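Local coordinates for serine Recombinase (Sulfolobus solfataricus, PDB 3LHF), which probably binds DNA and exchanges its strands as a transposon-encoded serine recombinase, of which this chain is the resolvase-type catalytic domain, at residues L74-F79 and E103-D108. The protein carries 1 engineered substitution. Numbering follows the deposited sequence.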
loop_
_atom_site.group_PDB
_atom_site.type_symbol
_atom_site.label_atom_id
_atom_site.label_comp_id
_atom_site.label_asym_id
_atom_site.label_seq_id
_atom_site.Cartn_x
_atom_site.Cartn_y
_atom_site.Cartn_z
ATOM N N LEU D 74 5.698 -2.425 9.315
ATOM C CA LEU D 74 4.307 -2.548 8.937
ATOM C C LEU D 74 3.987 -2.723 7.463
ATOM O O LEU D 74 3.360 -3.687 7.109
ATOM C CB LEU D 74 3.541 -1.345 9.443
ATOM C CG LEU D 74 3.226 -1.343 10.916
ATOM C CD1 LEU D 74 2.608 -0.049 11.278
ATOM C CD2 LEU D 74 2.335 -2.484 11.264
ATOM N N VAL D 75 4.380 -1.781 6.622
ATOM C CA VAL D 75 4.181 -1.912 5.182
ATOM C C VAL D 75 5.207 -1.157 4.368
ATOM O O VAL D 75 5.782 -0.203 4.843
ATOM C CB VAL D 75 2.835 -1.371 4.766
ATOM C CG1 VAL D 75 1.780 -2.418 4.876
ATOM C CG2 VAL D 75 2.493 -0.157 5.564
ATOM N N ARG D 76 5.466 -1.596 3.152
ATOM C CA ARG D 76 6.140 -0.754 2.185
ATOM C C ARG D 76 5.329 0.419 1.672
ATOM O O ARG D 76 5.827 1.502 1.579
ATOM C CB ARG D 76 6.685 -1.548 1.016
ATOM C CG ARG D 76 7.626 -0.761 0.153
ATOM C CD ARG D 76 9.036 -1.011 0.511
ATOM N NE ARG D 76 9.626 0.081 1.233
ATOM C CZ ARG D 76 10.517 -0.078 2.188
ATOM N NH1 ARG D 76 10.911 -1.280 2.517
ATOM N NH2 ARG D 76 11.015 0.967 2.799
ATOM N N PHE D 77 4.078 0.163 1.326
ATOM C CA PHE D 77 3.182 1.159 0.760
ATOM C C PHE D 77 1.935 1.339 1.574
ATOM O O PHE D 77 1.514 0.458 2.258
ATOM C CB PHE D 77 2.740 0.755 -0.626
ATOM C CG PHE D 77 3.848 0.547 -1.574
ATOM C CD1 PHE D 77 4.661 1.586 -1.941
ATOM C CD2 PHE D 77 4.075 -0.677 -2.105
ATOM C CE1 PHE D 77 5.660 1.386 -2.798
ATOM C CE2 PHE D 77 5.077 -0.863 -2.958
ATOM C CZ PHE D 77 5.866 0.166 -3.309
ATOM N N GLY D 78 1.315 2.487 1.472
ATOM C CA GLY D 78 0.099 2.714 2.202
ATOM C C GLY D 78 0.194 2.726 3.706
ATOM O O GLY D 78 -0.749 2.435 4.381
ATOM N N PHE D 79 1.325 3.128 4.234
ATOM C CA PHE D 79 1.466 3.306 5.659
ATOM C C PHE D 79 0.488 4.384 6.092
ATOM O O PHE D 79 0.000 4.382 7.186
ATOM C CB PHE D 79 2.882 3.696 6.004
ATOM C CG PHE D 79 3.151 3.772 7.452
ATOM C CD1 PHE D 79 3.602 2.685 8.137
ATOM C CD2 PHE D 79 2.982 4.941 8.137
ATOM C CE1 PHE D 79 3.853 2.761 9.454
ATOM C CE2 PHE D 79 3.250 5.002 9.451
ATOM C CZ PHE D 79 3.685 3.909 10.107
ATOM N N GLU D 103 19.166 -3.212 2.999
ATOM C CA GLU D 103 18.977 -4.514 2.394
ATOM C C GLU D 103 17.502 -4.806 2.244
ATOM O O GLU D 103 17.076 -5.380 1.269
ATOM C CB GLU D 103 19.670 -5.608 3.186
ATOM N N GLU D 104 16.723 -4.398 3.219
ATOM C CA GLU D 104 15.301 -4.589 3.170
ATOM C C GLU D 104 14.628 -3.833 2.033
ATOM O O GLU D 104 13.713 -4.322 1.437
ATOM C CB GLU D 104 14.690 -4.228 4.514
ATOM C CG GLU D 104 13.306 -4.753 4.722
ATOM C CD GLU D 104 13.252 -6.078 5.425
ATOM O OE1 GLU D 104 14.255 -6.539 5.966
ATOM O OE2 GLU D 104 12.184 -6.671 5.429
ATOM N N LEU D 105 15.074 -2.627 1.746
ATOM C CA LEU D 105 14.510 -1.856 0.664
ATOM C C LEU D 105 14.728 -2.494 -0.686
ATOM O O LEU D 105 13.839 -2.521 -1.493
ATOM C CB LEU D 105 15.091 -0.461 0.657
ATOM C CG LEU D 105 14.184 0.761 0.568
ATOM C CD1 LEU D 105 14.886 1.899 -0.084
ATOM C CD2 LEU D 105 12.891 0.488 -0.090
ATOM N N VAL D 106 15.918 -3.002 -0.925
ATOM C CA VAL D 106 16.245 -3.605 -2.204
ATOM C C VAL D 106 15.419 -4.823 -2.509
ATOM O O VAL D 106 14.979 -5.024 -3.615
ATOM C CB VAL D 106 17.719 -3.991 -2.291
ATOM C CG1 VAL D 106 18.067 -4.418 -3.696
ATOM C CG2 VAL D 106 18.584 -2.835 -1.859
ATOM N N GLU D 107 15.215 -5.631 -1.495
ATOM C CA GLU D 107 14.466 -6.838 -1.625
ATOM C C GLU D 107 13.081 -6.482 -2.064
ATOM O O GLU D 107 12.499 -7.126 -2.900
ATOM C CB GLU D 107 14.404 -7.488 -0.259
ATOM N N ASP D 108 12.565 -5.423 -1.479
ATOM C CA ASP D 108 11.245 -4.947 -1.785
ATOM C C ASP D 108 11.070 -4.489 -3.226
ATOM O O ASP D 108 10.086 -4.802 -3.845
ATOM C CB ASP D 108 10.880 -3.839 -0.828
ATOM C CG ASP D 108 10.285 -4.352 0.422
ATOM O OD1 ASP D 108 10.372 -5.551 0.656
ATOM O OD2 ASP D 108 9.731 -3.558 1.171
#
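Arg76, in the loop before helix 79-88, is the one residue of 74-79 that touches the 103-108 segment of helix 102-122. With CG anti to the backbone N (chi1 -168°) and bends at chi2 and chi3, its guanidinium meets the helix by one face and one edge. Over the face sits Leu105 CD2, 3.3 Å from Arg76 CZ and near the group's centre. At the edge, Arg76 NH1 donates a hydrogen bond, modelled as nearly straight, within a salt bridge to Asp108 OD2 (2.9 Å), though the place of this oxygen is doubtful; the carboxylate plane is turned 71° from the guanidinium. Arg76 NH2 pairs with Asp100. With an alanine here, Asp108 and Asp100 would probably lose the cation they share and Leu105 CD2 the flat group beneath it. Packing is looser toward Glu104, whose carbonyl O stays 4.3 Å from Arg76 NH1 while its carboxylate turns to Ser11 and Arg73. At the subunit interface, Phe116 of the second subunit packs on Arg76, Leu105 and Asp108, and the two subunits' Phe77 rings stack. Arg76 closes the Asp-Arg-Leu-x-Arg motif of the resolvase-type serine recombinase domain, whose arginines line the active site in relatives and probably here.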